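Local coordinates for protein oxidoreductase (Thermotoga maritima, PDB 1ZH8) that probably catalyses NADP-dependent oxidation or reduction of a substrate alcohol or carbonyl group, as a Gfo/Idh/MocA-type dehydrogenase of still unassigned substrate, at residues C111-S116 against G200-A205; A206-L211 against P313-K318. All blocks are in the same frame, centred on the assembly; numbering follows the deposited sequence.

Contact 1. Residues C111-S116 against G200-A205; sequences CEKPIS and GVHHAA. With NAP (NADP nicotinamide-adenine-dinucleotide phosphate), chain D.
The E-K-P motif of the Rossmann domain, E112 to P114, meets the second domain at the nicotinamide end of NADP, where K113 and P114 lie against V201 and H202 of helix 195-211. K113 and V201 share the largest part of the contact. The CG of K113 is wedged between the backbone N and the carbonyl carbon (chi1 38°), and further bends at chi2 and chi3 curl the chain back, which brings CE beside the helix. There CE lies 3.3 Å from NE2 of H202 and 3.6 Å from CG2 of V201. The same methyl touches the ring of P114 at CG, 4.2 Å away; the peptide bond before this proline is cis. H202 presents its ring edge to the cofactor: CE1 is 3.5 Å from the carboxamide N7N, which lies in the ring plane, while ND1 is hydrogen-bonded to E140. That carboxamide is fixed from the motif side, since N7N donates to OE1 of E112 over 3.2 Å in a nearly straight bond (N-H...O 171°), and OE2 of E112 is held by H34. The ribose hydroxyl O2D has two partners on one residue: it donates to the backbone O of K113 at 2.6 Å and accepts from K113 NZ at 3.3 Å. NZ also forms a salt bridge with D198, one helical turn before H202. Lysine of the motif, aspartate and histidine of the helix, all gathered at the nicotinamide riboside, are consistent with the active site of the Gfo/Idh/MocA family, set in the cleft between its two domains.

Contact 2. Residues A206-L211 against P313-K318; sequences AMRLIL and PVQALK
OE1 of Q315 receives two N-H groups of R208, one from each terminal nitrogen of the guanidinium. The bond from R208 NH2 to Q315 OE1 is the straighter (N-H...O 146°), though its 2.5 Å is suspiciously short; that from NH1 to the same oxygen, at 3.0 Å, is weak. NH2 stands well above the carbonyl plane of the amide and not on a lone pair. The guanidinium and amide planes are 34° apart. The bend of Q315 at chi2 (-65°) shapes the chain so that the amide oxygen turns to the guanidinium edge of R208. K318, one turn further on, takes a face of the same group: its CB sits 3.7 Å above the guanidinium plane, over the centre, and its CD lies 3.4 Å from R208 NH2. This is a helix-to-helix contact between the last turns of helix 195-211 and the first turns of helix 313-329. The backbones stay well apart, the nearest CA atoms being those of R208 and K318 at 9.0 Å, and the long arm of R208 spans the gap. R208 is buried, and acidic neighbours would balance its charge: D319 forms a salt bridge with NH1, and E213, just beyond the end of its own helix, forms one with NE. Beyond CG the K318 chain runs extended across R208 at about a right angle, leaving NZ 4.7 Å from R208 NH2 and in a long, weak ion pair with E213.

How the contacts relate
From the N terminus, the chain first builds most of the parallel Rossmann sheet, up to the segment 111-116. Contact 1 then closes a loop of 83 residues, which holds strand 136-139, helix 146-156 and strand 163-171 before returning on helix 195-211. Contact 2 opens on the next turns of that helix and closes a loop of 101 residues carrying most strands of the mixed sheet. The loops therefore follow in series, neither crossing nor nesting, with helix 195-211 shared. Contact centres lie 9 Å apart, and I115 joins them: its CD1 is 3.4 Å from P313 O. Helix 313-329 thus packs against both domains.

Contact 1. Residues C111-S116 against G200-A205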
loop_
_atom_site.group_PDB
_atom_site.type_symbol
_atom_site.label_atom_id
_atom_site.label_comp_id
_atom_site.label_asym_id
_atom_site.label_seq_id
_atom_site.Cartn_x
_atom_site.Cartn_y
_atom_site.Cartn_z
ATOM N N CYS A 111 -6.938 30.546 -9.789
ATOM C CA CYS A 111 -6.857 30.366 -8.362
ATOM C C CYS A 111 -6.136 29.092 -8.040
ATOM O O CYS A 111 -6.345 28.058 -8.679
ATOM C CB CYS A 111 -8.262 30.342 -7.759
ATOM S SG CYS A 111 -8.297 30.181 -5.960
ATOM N N GLU A 112 -5.288 29.174 -7.033
ATOM C CA GLU A 112 -4.467 28.054 -6.620
ATOM C C GLU A 112 -5.286 26.921 -6.017
ATOM O O GLU A 112 -6.376 27.137 -5.485
ATOM C CB GLU A 112 -3.372 28.510 -5.639
ATOM C CG GLU A 112 -2.075 28.893 -6.316
ATOM C CD GLU A 112 -1.382 27.689 -6.953
ATOM O OE1 GLU A 112 -1.829 26.539 -6.726
ATOM O OE2 GLU A 112 -0.411 27.886 -7.706
ATOM N N LYS A 113 -4.743 25.713 -6.119
ATOM C CA LYS A 113 -5.295 24.567 -5.423
ATOM C C LYS A 113 -4.989 24.731 -3.939
ATOM O O LYS A 113 -4.111 25.512 -3.584
ATOM C CB LYS A 113 -4.665 23.267 -5.955
ATOM C CG LYS A 113 -3.158 23.325 -6.299
ATOM C CD LYS A 113 -2.240 23.698 -5.107
ATOM C CE LYS A 113 -2.266 22.646 -4.025
ATOM N NZ LYS A 113 -1.565 23.059 -2.802
ATOM N N PRO A 114 -5.714 24.018 -3.060
ATOM C CA PRO A 114 -6.941 23.245 -3.335
ATOM C C PRO A 114 -8.084 24.170 -3.737
ATOM O O PRO A 114 -8.072 25.352 -3.358
ATOM C CB PRO A 114 -7.249 22.571 -1.987
ATOM C CG PRO A 114 -5.906 22.651 -1.193
ATOM C CD PRO A 114 -5.281 23.915 -1.651
ATOM N N ILE A 115 -9.057 23.643 -4.491
ATOM C CA ILE A 115 -10.224 24.413 -4.855
ATOM C C ILE A 115 -10.815 25.164 -3.641
ATOM O O ILE A 115 -11.112 26.351 -3.747
ATOM C CB ILE A 115 -11.286 23.564 -5.588
ATOM C CG1 ILE A 115 -12.406 24.453 -6.139
ATOM C CG2 ILE A 115 -11.843 22.468 -4.691
ATOM C CD1 ILE A 115 -13.570 23.680 -6.785
ATOM N N SER A 116 -10.966 24.488 -2.503
ATOM C CA SER A 116 -11.452 25.116 -1.269
ATOM C C SER A 116 -11.076 24.264 -0.053
ATOM O O SER A 116 -10.276 23.349 -0.181
ATOM C CB SER A 116 -12.959 25.355 -1.307
ATOM O OG SER A 116 -13.349 26.172 -0.220
ATOM N N GLY A 200 -2.020 16.776 -1.116
ATOM C CA GLY A 200 -2.754 15.608 -1.633
ATOM C C GLY A 200 -3.502 15.830 -2.942
ATOM O O GLY A 200 -3.505 14.939 -3.825
ATOM N N VAL A 201 -4.127 17.005 -3.098
ATOM C CA VAL A 201 -4.789 17.322 -4.366
ATOM C C VAL A 201 -3.851 17.131 -5.601
ATOM O O VAL A 201 -4.269 16.603 -6.623
ATOM C CB VAL A 201 -5.550 18.676 -4.325
ATOM C CG1 VAL A 201 -6.660 18.597 -3.278
ATOM C CG2 VAL A 201 -4.607 19.866 -4.036
ATOM N N HIS A 202 -2.575 17.496 -5.476
ATOM C CA HIS A 202 -1.594 17.211 -6.541
ATOM C C HIS A 202 -1.549 15.733 -6.907
ATOM O O HIS A 202 -1.660 15.360 -8.088
ATOM C CB HIS A 202 -0.182 17.627 -6.122
ATOM C CG HIS A 202 -0.015 19.096 -5.970
ATOM N ND1 HIS A 202 -0.276 19.983 -6.994
ATOM C CD2 HIS A 202 0.386 19.841 -4.916
ATOM C CE1 HIS A 202 -0.040 21.214 -6.573
ATOM N NE2 HIS A 202 0.361 21.155 -5.316
ATOM N N HIS A 203 -1.383 14.893 -5.891
ATOM C CA HIS A 203 -1.304 13.461 -6.110
ATOM C C HIS A 203 -2.606 12.865 -6.701
ATOM O O HIS A 203 -2.552 12.031 -7.616
ATOM C CB HIS A 203 -0.828 12.776 -4.828
ATOM C CG HIS A 203 0.289 13.519 -4.139
ATOM N ND1 HIS A 203 0.302 13.759 -2.780
ATOM C CD2 HIS A 203 1.391 14.137 -4.635
ATOM C CE1 HIS A 203 1.376 14.464 -2.465
ATOM N NE2 HIS A 203 2.057 14.704 -3.572
ATOM N N ALA A 204 -3.770 13.312 -6.232
ATOM C CA ALA A 204 -5.028 12.841 -6.806
ATOM C C ALA A 204 -5.127 13.278 -8.266
ATOM O O ALA A 204 -5.575 12.510 -9.144
ATOM C CB ALA A 204 -6.221 13.373 -6.001
ATOM N N ALA A 205 -4.690 14.512 -8.536
ATOM C CA ALA A 205 -4.727 15.012 -9.893
ATOM C C ALA A 205 -3.947 14.056 -10.810
ATOM O O ALA A 205 -4.471 13.587 -11.840
ATOM C CB ALA A 205 -4.191 16.428 -9.959
HETATM P PA NAP D . 1.660 32.186 1.874
HETATM O O1A NAP D . 3.125 32.385 1.720
HETATM O O2A NAP D . 1.191 32.315 3.263
HETATM O O5B NAP D . 0.912 33.181 0.864
HETATM C C5B NAP D . -0.360 33.696 1.183
HETATM C C4B NAP D . -0.354 35.179 0.867
HETATM O O4B NAP D . -1.671 35.705 0.955
HETATM C C3B NAP D . 0.493 35.970 1.857
HETATM O O3B NAP D . 1.083 36.988 1.103
HETATM C C2B NAP D . -0.571 36.526 2.787
HETATM O O2B NAP D . -0.350 37.612 3.681
HETATM C C1B NAP D . -1.649 36.861 1.779
HETATM N N9A NAP D . -2.937 37.069 2.436
HETATM C C8A NAP D . -3.417 36.463 3.576
HETATM N N7A NAP D . -4.659 36.941 3.813
HETATM C C5A NAP D . -4.967 37.843 2.843
HETATM C C6A NAP D . -6.084 38.631 2.596
HETATM N N6A NAP D . -7.125 38.601 3.410
HETATM N N1A NAP D . -6.116 39.451 1.499
HETATM C C2A NAP D . -5.031 39.506 0.658
HETATM N N3A NAP D . -3.921 38.739 0.900
HETATM C C4A NAP D . -3.893 37.922 1.971
HETATM O O3 NAP D . 1.285 30.720 1.361
HETATM P PN NAP D . 1.625 30.161 -0.108
HETATM O O1N NAP D . 2.071 31.207 -1.082
HETATM O O2N NAP D . 2.415 28.983 0.222
HETATM O O5D NAP D . 0.210 29.625 -0.662
HETATM C C5D NAP D . -0.776 30.449 -1.259
HETATM C C4D NAP D . -1.623 29.598 -2.202
HETATM O O4D NAP D . -0.766 28.982 -3.156
HETATM C C3D NAP D . -2.325 28.466 -1.446
HETATM O O3D NAP D . -3.640 28.288 -1.919
HETATM C C2D NAP D . -1.513 27.231 -1.753
HETATM O O2D NAP D . -2.290 26.051 -1.748
HETATM C C1D NAP D . -0.947 27.570 -3.124
HETATM N N1N NAP D . 0.308 26.862 -3.358
HETATM C C2N NAP D . 0.385 26.032 -4.439
HETATM C C3N NAP D . 1.557 25.318 -4.709
HETATM C C7N NAP D . 1.720 24.581 -6.016
HETATM O O7N NAP D . 2.919 23.864 -6.186
HETATM N N7N NAP D . 0.772 24.616 -6.972
HETATM C C4N NAP D . 2.660 25.471 -3.858
HETATM C C5N NAP D . 2.578 26.335 -2.758
HETATM C C6N NAP D . 1.389 27.029 -2.516
HETATM P P2B NAP D . 0.788 38.748 3.757
HETATM O O1X NAP D . 0.458 39.925 2.863
HETATM O O2X NAP D . 2.135 38.205 3.339
HETATM O O3X NAP D . 0.790 39.166 5.212
#

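Contact 2. Residues A206-L211 against P313-K318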
loop_
_atom_site.group_PDB
_atom_site.type_symbol
_atom_site.label_atom_id
_atom_site.label_comp_id
_atom_site.label_asym_id
_atom_site.label_seq_id
_atom_site.Cartn_x
_atom_site.Cartn_y
_atom_site.Cartn_z
ATOM N N ALA A 206 -2.738 13.703 -10.383
ATOM C CA ALA A 206 -1.881 12.832 -11.187
ATOM C C ALA A 206 -2.469 11.440 -11.376
ATOM O O ALA A 206 -2.497 10.922 -12.490
ATOM C CB ALA A 206 -0.477 12.758 -10.610
HETATM N N MSE A 207 -2.964 10.838 -10.302
HETATM C CA MSE A 207 -3.510 9.480 -10.402
HETATM C C MSE A 207 -4.742 9.462 -11.321
HETATM O O MSE A 207 -4.928 8.520 -12.115
HETATM C CB MSE A 207 -3.837 8.949 -9.014
HETATM C CG MSE A 207 -2.592 8.841 -8.153
HETATM SE SE MSE A 207 -2.901 8.059 -6.400
HETATM C CE MSE A 207 -3.267 9.692 -5.341
ATOM N N ARG A 208 -5.572 10.505 -11.229
ATOM C CA ARG A 208 -6.753 10.580 -12.082
ATOM C C ARG A 208 -6.361 10.805 -13.546
ATOM O O ARG A 208 -7.012 10.288 -14.459
ATOM C CB ARG A 208 -7.753 11.648 -11.605
ATOM C CG ARG A 208 -8.332 11.410 -10.193
ATOM C CD ARG A 208 -9.282 12.552 -9.760
ATOM N NE ARG A 208 -10.241 12.894 -10.809
ATOM C CZ ARG A 208 -10.194 14.009 -11.539
ATOM N NH1 ARG A 208 -9.256 14.909 -11.315
ATOM N NH2 ARG A 208 -11.093 14.230 -12.495
ATOM N N LEU A 209 -5.295 11.565 -13.774
ATOM C CA LEU A 209 -4.871 11.817 -15.139
ATOM C C LEU A 209 -4.412 10.515 -15.808
ATOM O O LEU A 209 -4.748 10.232 -16.972
ATOM C CB LEU A 209 -3.755 12.843 -15.152
ATOM C CG LEU A 209 -3.091 13.179 -16.493
ATOM C CD1 LEU A 209 -4.072 13.930 -17.390
ATOM C CD2 LEU A 209 -1.831 14.003 -16.249
ATOM N N ILE A 210 -3.664 9.718 -15.057
ATOM C CA ILE A 210 -3.044 8.530 -15.612
ATOM C C ILE A 210 -4.029 7.375 -15.678
ATOM O O ILE A 210 -4.041 6.647 -16.662
ATOM C CB ILE A 210 -1.789 8.119 -14.819
ATOM C CG1 ILE A 210 -0.723 9.221 -14.900
ATOM C CG2 ILE A 210 -1.203 6.815 -15.380
ATOM C CD1 ILE A 210 0.289 9.169 -13.801
ATOM N N LEU A 211 -4.880 7.238 -14.657
ATOM C CA LEU A 211 -5.737 6.054 -14.575
ATOM C C LEU A 211 -7.248 6.270 -14.553
ATOM O O LEU A 211 -7.996 5.282 -14.584
ATOM C CB LEU A 211 -5.302 5.154 -13.400
ATOM C CG LEU A 211 -3.925 4.510 -13.567
ATOM C CD1 LEU A 211 -3.403 3.985 -12.251
ATOM C CD2 LEU A 211 -3.943 3.432 -14.641
ATOM N N PRO A 313 -12.833 23.692 -12.493
ATOM C CA PRO A 313 -13.223 23.573 -11.078
ATOM C C PRO A 313 -13.720 22.166 -10.683
ATOM O O PRO A 313 -13.404 21.698 -9.589
ATOM C CB PRO A 313 -14.346 24.623 -10.936
ATOM C CG PRO A 313 -13.986 25.664 -11.934
ATOM C CD PRO A 313 -13.446 24.877 -13.129
ATOM N N VAL A 314 -14.485 21.517 -11.564
ATOM C CA VAL A 314 -15.013 20.170 -11.346
ATOM C C VAL A 314 -13.874 19.175 -11.124
ATOM O O VAL A 314 -13.942 18.320 -10.234
ATOM C CB VAL A 314 -15.933 19.739 -12.547
ATOM C CG1 VAL A 314 -16.372 18.278 -12.458
ATOM C CG2 VAL A 314 -17.176 20.626 -12.607
ATOM N N GLN A 315 -12.808 19.304 -11.912
ATOM C CA GLN A 315 -11.620 18.438 -11.768
ATOM C C GLN A 315 -10.981 18.610 -10.399
ATOM O O GLN A 315 -10.569 17.630 -9.759
ATOM C CB GLN A 315 -10.578 18.734 -12.857
ATOM C CG GLN A 315 -10.950 18.261 -14.269
ATOM C CD GLN A 315 -11.046 16.757 -14.334
ATOM O OE1 GLN A 315 -10.112 16.050 -13.944
ATOM N NE2 GLN A 315 -12.204 16.246 -14.780
ATOM N N ALA A 316 -10.910 19.860 -9.946
ATOM C CA ALA A 316 -10.213 20.160 -8.701
ATOM C C ALA A 316 -11.063 19.657 -7.555
ATOM O O ALA A 316 -10.545 19.187 -6.538
ATOM C CB ALA A 316 -9.970 21.644 -8.564
ATOM N N LEU A 317 -12.379 19.734 -7.736
ATOM C CA LEU A 317 -13.280 19.278 -6.705
ATOM C C LEU A 317 -13.102 17.766 -6.538
ATOM O O LEU A 317 -13.035 17.261 -5.416
ATOM C CB LEU A 317 -14.721 19.670 -7.024
ATOM C CG LEU A 317 -15.686 19.388 -5.863
ATOM C CD1 LEU A 317 -15.386 20.281 -4.696
ATOM C CD2 LEU A 317 -17.159 19.523 -6.280
ATOM N N LYS A 318 -12.987 17.059 -7.660
ATOM C CA LYS A 318 -12.712 15.618 -7.624
ATOM C C LYS A 318 -11.371 15.288 -6.960
ATOM O O LYS A 318 -11.269 14.296 -6.248
ATOM C CB LYS A 318 -12.801 14.990 -9.022
ATOM C CG LYS A 318 -14.218 15.000 -9.606
ATOM C CD LYS A 318 -14.218 14.679 -11.113
ATOM C CE LYS A 318 -15.669 14.492 -11.595
ATOM N NZ LYS A 318 -15.775 14.069 -13.009
#